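Local atomic coordinates of malonate decarboxylase subunit alpha (Acinetobacter baumannii ATCC 17978, PDB entry 6MPR), a protein that probably transfers the acyl-carrier protein from its acetyl thioester to malonate, as the alpha subunit of a malonate decarboxylase. Residues A[59-64]-A[91-96]; A[110-115]-A[134-139]. One frame throughout, in Å; residues are numbered along the deposited sequence.

Contact 1 of 2, residues A[59-64]-A[91-96]; sequences GDKVVL and HMIMPS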
loop_
_atom_site.group_PDB
_atom_site.type_symbol
_atom_site.label_atom_id
_atom_site.label_comp_id
_atom_site.label_asym_id
_atom_site.label_seq_id
_atom_site.Cartn_x
_atom_site.Cartn_y
_atom_site.Cartn_z
ATOM N N GLY A 59 4.956 -24.085 -16.685
ATOM C CA GLY A 59 5.262 -23.716 -15.315
ATOM C C GLY A 59 5.456 -22.233 -15.075
ATOM O O GLY A 59 5.596 -21.822 -13.915
ATOM N N ASP A 60 5.478 -21.413 -16.124
ATOM C CA ASP A 60 5.661 -19.975 -15.941
ATOM C C ASP A 60 4.562 -19.385 -15.072
ATOM O O ASP A 60 3.391 -19.756 -15.198
ATOM C CB ASP A 60 5.634 -19.256 -17.290
ATOM C CG ASP A 60 7.000 -19.107 -17.909
ATOM O OD1 ASP A 60 8.002 -19.450 -17.252
ATOM O OD2 ASP A 60 7.061 -18.617 -19.054
ATOM N N LYS A 61 4.939 -18.438 -14.207
ATOM C CA LYS A 61 3.976 -17.507 -13.621
ATOM C C LYS A 61 3.618 -16.448 -14.660
ATOM O O LYS A 61 4.482 -15.683 -15.092
ATOM C CB LYS A 61 4.553 -16.855 -12.365
ATOM C CG LYS A 61 4.843 -17.840 -11.243
ATOM C CD LYS A 61 5.433 -17.124 -10.029
ATOM C CE LYS A 61 5.859 -18.103 -8.942
ATOM N NZ LYS A 61 6.845 -19.100 -9.438
ATOM N N VAL A 62 2.348 -16.390 -15.046
ATOM C CA VAL A 62 1.888 -15.527 -16.131
ATOM C C VAL A 62 0.852 -14.603 -15.535
ATOM O O VAL A 62 -0.221 -15.059 -15.134
ATOM C CB VAL A 62 1.286 -16.337 -17.290
ATOM C CG1 VAL A 62 0.767 -15.403 -18.388
ATOM C CG2 VAL A 62 2.341 -17.319 -17.835
ATOM N N VAL A 63 1.172 -13.315 -15.466
ATOM C CA VAL A 63 0.182 -12.297 -15.135
ATOM C C VAL A 63 -0.624 -12.002 -16.390
ATOM O O VAL A 63 -0.051 -11.715 -17.445
ATOM C CB VAL A 63 0.872 -11.027 -14.618
ATOM C CG1 VAL A 63 -0.132 -9.871 -14.491
ATOM C CG2 VAL A 63 1.557 -11.300 -13.265
ATOM N N LEU A 64 -1.950 -12.043 -16.275
ATOM C CA LEU A 64 -2.845 -11.811 -17.404
ATOM C C LEU A 64 -3.880 -10.796 -16.958
ATOM O O LEU A 64 -4.545 -11.002 -15.936
ATOM C CB LEU A 64 -3.532 -13.109 -17.858
ATOM C CG LEU A 64 -4.647 -12.982 -18.908
ATOM C CD1 LEU A 64 -4.094 -12.356 -20.168
ATOM C CD2 LEU A 64 -5.242 -14.354 -19.222
ATOM N N HIS A 91 0.986 -21.011 -14.254
ATOM C CA HIS A 91 0.536 -20.500 -12.964
ATOM C C HIS A 91 0.011 -19.104 -13.261
ATOM O O HIS A 91 0.788 -18.172 -13.489
ATOM C CB HIS A 91 1.684 -20.510 -11.956
ATOM C CG HIS A 91 1.338 -19.964 -10.604
ATOM N ND1 HIS A 91 2.152 -20.156 -9.512
ATOM C CD2 HIS A 91 0.291 -19.222 -10.166
ATOM C CE1 HIS A 91 1.616 -19.572 -8.452
ATOM N NE2 HIS A 91 0.489 -18.988 -8.825
ATOM N N MET A 92 -1.312 -18.974 -13.314
ATOM C CA MET A 92 -1.903 -17.691 -13.675
ATOM C C MET A 92 -1.995 -16.802 -12.453
ATOM O O MET A 92 -2.356 -17.252 -11.356
ATOM C CB MET A 92 -3.292 -17.875 -14.287
ATOM C CG MET A 92 -3.303 -18.809 -15.493
ATOM S SD MET A 92 -2.124 -18.353 -16.795
ATOM C CE MET A 92 -2.744 -16.716 -17.225
ATOM N N ILE A 93 -1.669 -15.528 -12.656
ATOM C CA ILE A 93 -1.747 -14.499 -11.628
ATOM C C ILE A 93 -2.651 -13.417 -12.187
ATOM O O ILE A 93 -2.273 -12.713 -13.133
ATOM C CB ILE A 93 -0.367 -13.945 -11.251
ATOM C CG1 ILE A 93 0.515 -15.074 -10.723
ATOM C CG2 ILE A 93 -0.499 -12.863 -10.173
ATOM C CD1 ILE A 93 1.997 -14.744 -10.667
ATOM N N MET A 94 -3.858 -13.293 -11.617
ATOM C CA MET A 94 -4.838 -12.414 -12.234
ATOM C C MET A 94 -5.542 -11.569 -11.187
ATOM O O MET A 94 -6.186 -12.119 -10.290
ATOM C CB MET A 94 -5.858 -13.231 -13.018
ATOM C CG MET A 94 -5.222 -14.112 -14.112
ATOM S SD MET A 94 -6.455 -14.973 -15.091
ATOM C CE MET A 94 -7.119 -13.578 -15.985
ATOM N N PRO A 95 -5.456 -10.238 -11.268
ATOM C CA PRO A 95 -6.219 -9.414 -10.321
ATOM C C PRO A 95 -7.707 -9.708 -10.377
ATOM O O PRO A 95 -8.363 -9.785 -9.339
ATOM C CB PRO A 95 -5.891 -7.979 -10.766
ATOM C CG PRO A 95 -4.516 -8.110 -11.406
ATOM C CD PRO A 95 -4.555 -9.438 -12.119
ATOM N N SER A 96 -8.245 -9.905 -11.578
ATOM C CA SER A 96 -9.674 -10.140 -11.760
ATOM C C SER A 96 -9.863 -11.248 -12.787
ATOM O O SER A 96 -9.272 -11.190 -13.870
ATOM C CB SER A 96 -10.380 -8.851 -12.210
ATOM O OG SER A 96 -11.785 -8.959 -12.043
HETATM O O HOH W 1 4.588 -21.547 -9.641
#

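Contact 2 of 2, residues A[110-115]-A[134-139]; sequences IARKLD and LLEIGA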
loop_
_atom_site.group_PDB
_atom_site.type_symbol
_atom_site.label_atom_id
_atom_site.label_comp_id
_atom_site.label_asym_id
_atom_site.label_seq_id
_atom_site.Cartn_x
_atom_site.Cartn_y
_atom_site.Cartn_z
ATOM N N ILE A 110 -4.083 -25.865 -20.081
ATOM C CA ILE A 110 -3.011 -24.902 -20.306
ATOM C C ILE A 110 -2.512 -24.342 -18.980
ATOM O O ILE A 110 -1.303 -24.273 -18.732
ATOM C CB ILE A 110 -3.500 -23.790 -21.250
ATOM C CG1 ILE A 110 -3.774 -24.387 -22.643
ATOM C CG2 ILE A 110 -2.495 -22.642 -21.277
ATOM C CD1 ILE A 110 -4.595 -23.502 -23.566
ATOM N N ALA A 111 -3.440 -23.971 -18.105
ATOM C CA ALA A 111 -3.143 -23.455 -16.775
ATOM C C ALA A 111 -3.528 -24.488 -15.721
ATOM O O ALA A 111 -4.441 -25.296 -15.927
ATOM C CB ALA A 111 -3.892 -22.143 -16.519
ATOM N N ARG A 112 -2.819 -24.470 -14.587
ATOM C CA ARG A 112 -3.152 -25.359 -13.471
ATOM C C ARG A 112 -3.361 -24.587 -12.172
ATOM O O ARG A 112 -4.324 -24.840 -11.443
ATOM C CB ARG A 112 -2.066 -26.413 -13.261
ATOM C CG ARG A 112 -2.568 -27.668 -12.543
ATOM C CD ARG A 112 -3.639 -28.305 -13.404
ATOM N NE ARG A 112 -3.986 -29.673 -13.045
ATOM C CZ ARG A 112 -4.528 -30.540 -13.897
ATOM N NH1 ARG A 112 -4.759 -30.180 -15.157
ATOM N NH2 ARG A 112 -4.829 -31.771 -13.498
ATOM N N LYS A 113 -2.470 -23.643 -11.871
ATOM C CA LYS A 113 -2.523 -22.890 -10.626
ATOM C C LYS A 113 -3.090 -21.498 -10.859
ATOM O O LYS A 113 -2.905 -20.897 -11.920
ATOM C CB LYS A 113 -1.131 -22.767 -9.993
ATOM C CG LYS A 113 -0.484 -24.067 -9.609
ATOM C CD LYS A 113 0.836 -23.767 -8.913
ATOM C CE LYS A 113 1.671 -25.007 -8.696
ATOM N NZ LYS A 113 2.951 -24.625 -8.033
ATOM N N LEU A 114 -3.777 -20.978 -9.851
ATOM C CA LEU A 114 -4.370 -19.651 -9.946
ATOM C C LEU A 114 -4.189 -18.899 -8.639
ATOM O O LEU A 114 -4.541 -19.413 -7.575
ATOM C CB LEU A 114 -5.861 -19.735 -10.290
ATOM C CG LEU A 114 -6.597 -18.388 -10.296
ATOM C CD1 LEU A 114 -6.082 -17.488 -11.452
ATOM C CD2 LEU A 114 -8.100 -18.614 -10.390
ATOM N N ASP A 115 -3.624 -17.694 -8.725
ATOM C CA ASP A 115 -3.652 -16.709 -7.648
ATOM C C ASP A 115 -4.400 -15.497 -8.173
ATOM O O ASP A 115 -4.073 -14.996 -9.254
ATOM C CB ASP A 115 -2.246 -16.310 -7.194
ATOM C CG ASP A 115 -1.638 -17.321 -6.238
ATOM O OD1 ASP A 115 -2.059 -17.370 -5.058
ATOM O OD2 ASP A 115 -0.764 -18.095 -6.669
ATOM N N LEU A 134 -8.941 -29.538 -12.004
ATOM C CA LEU A 134 -8.297 -28.801 -13.083
ATOM C C LEU A 134 -7.778 -27.436 -12.657
ATOM O O LEU A 134 -7.031 -26.806 -13.417
ATOM C CB LEU A 134 -9.279 -28.633 -14.253
ATOM C CG LEU A 134 -9.694 -29.954 -14.915
ATOM C CD1 LEU A 134 -10.819 -29.736 -15.913
ATOM C CD2 LEU A 134 -8.502 -30.624 -15.597
ATOM N N LEU A 135 -8.131 -26.972 -11.464
ATOM C CA LEU A 135 -7.720 -25.660 -10.989
ATOM C C LEU A 135 -7.261 -25.811 -9.549
ATOM O O LEU A 135 -7.991 -26.366 -8.724
ATOM C CB LEU A 135 -8.874 -24.645 -11.106
ATOM C CG LEU A 135 -8.563 -23.172 -10.795
ATOM C CD1 LEU A 135 -9.478 -22.214 -11.550
ATOM C CD2 LEU A 135 -8.682 -22.892 -9.298
ATOM N N GLU A 136 -6.048 -25.346 -9.260
ATOM C CA GLU A 136 -5.465 -25.397 -7.918
ATOM C C GLU A 136 -5.329 -23.961 -7.427
ATOM O O GLU A 136 -4.513 -23.204 -7.961
ATOM C CB GLU A 136 -4.107 -26.096 -7.940
ATOM C CG GLU A 136 -4.161 -27.559 -8.413
ATOM C CD GLU A 136 -2.785 -28.179 -8.679
ATOM O OE1 GLU A 136 -1.749 -27.569 -8.324
ATOM O OE2 GLU A 136 -2.744 -29.287 -9.260
ATOM N N ILE A 137 -6.130 -23.585 -6.425
ATOM C CA ILE A 137 -6.049 -22.240 -5.868
ATOM C C ILE A 137 -4.782 -22.106 -5.037
ATOM O O ILE A 137 -4.465 -22.972 -4.211
ATOM C CB ILE A 137 -7.284 -21.914 -5.017
ATOM C CG1 ILE A 137 -8.532 -21.861 -5.882
ATOM C CG2 ILE A 137 -7.120 -20.541 -4.369
ATOM C CD1 ILE A 137 -8.647 -20.594 -6.704
ATOM N N GLY A 138 -4.038 -21.029 -5.271
ATOM C CA GLY A 138 -3.030 -20.597 -4.321
ATOM C C GLY A 138 -3.694 -19.889 -3.161
ATOM O O GLY A 138 -3.846 -20.458 -2.074
ATOM N N ALA A 139 -4.132 -18.653 -3.390
ATOM C CA ALA A 139 -4.894 -17.921 -2.392
ATOM C C ALA A 139 -5.698 -16.848 -3.098
ATOM O O ALA A 139 -5.384 -16.451 -4.228
ATOM C CB ALA A 139 -3.993 -17.284 -1.326
#

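Contact 1 of 2, residues A[59-64]-A[91-96]
A beta-alpha-beta crossover brings K61, V62 and V63 alongside H91, M92 and I93, and the pair shows how parallel neighbours in a sheet are laced together. Backbone bonds alternate along the ladder: H91 N to D60 O, V62 N to H91 O at 2.8 Å, and I93 N to V62 O. The last rung, L64 N to I93 O, is somewhat longer at 3.2 Å. The side chains sort onto two faces. On that of V62 and M92, the methionine is folded back, chi2 -54° and chi3 -61°, which swings its methyl across to the other strand; M92 CE lies 3.7 Å from L64 CB and also touches V62 CG1. M94 runs beside L64 in the same direction, its CE 3.8 Å from L64 CD2. On the face of K61, H91 and I93, the methyl I93 CD1 reaches K61 CB at 3.7 Å, while V63 CG2 packs against I93 CB. K61 CG lies obliquely beside the H91 ring, 3.9 Å from ND1. A water in the plane of that ring sits 2.8 Å from H91 ND1 and bonds weakly to K61 NZ; H91 NE2 is taken by D115. Helix 100-107 covers the methionine side through H102, L105 and F106, and strands 158-163 and 111-116 flank the pair within the parallel sheet.

Contact 2 of 2, residues A[110-115]-A[134-139]
R112, K113 and L114 meet L134 through G138 at one margin of the large parallel sheet, where strand 136-140 is the outermost within the chain. Three backbone bonds join the strands: E136 N to R112 O at 2.8 Å, L114 N to E136 O, and G138 N to L114 O, the last almost straight at 174°. K113 and E136 share one face. The R112 guanidinium has L134 CA above its centre, with NH1 3.8 Å from L134 CD2. Its plane stands 83° from the E136 carboxylate, whose OE2 lies near the guanidinium edge but 4.0 Å from R112 NE, too far for a salt bridge; the attraction is probably modest. A bend at chi2 (62°) turns the arginine chain toward L134, while its CG touches E136 OE2. The same carboxylate spans two neighbours, since OE1 rests 3.9 Å from K113 CG. On the face of L114 and I137, L114 CD2 meets L135 CD1 at 4.0 Å. Farther out, F106 of helix 100-107 packs on L114 and L135, and helix 125-131 lies against L134, L135 and I137 through L129 and I130. A139 also touches H403 of the second subunit. H91 holds D115 OD2, while D115 OD1 accepts a bent hydrogen bond from A139 N, 3.0 Å away and above the carboxylate plane.

Contacts 1 and 2 are two strand pairings of one parallel sheet, their centres about 9 Å apart, with the pairing of strands 90-94 and 111-116 between them. Across that middle pairing M92 N lies 2.9 Å from K113 O, a probable hydrogen bond, and the H91 and D115 side chains add a further tie. Contact 1 is buried in the sheet interior, and its side-chain packing is mostly aliphatic and thioether. Contact 2, at the margin, is only partly buried: leucines and an isoleucine pack on one face, while charged chains occupy the other. Helix 100-107 packs on both, and only contact 2 touches the second subunit.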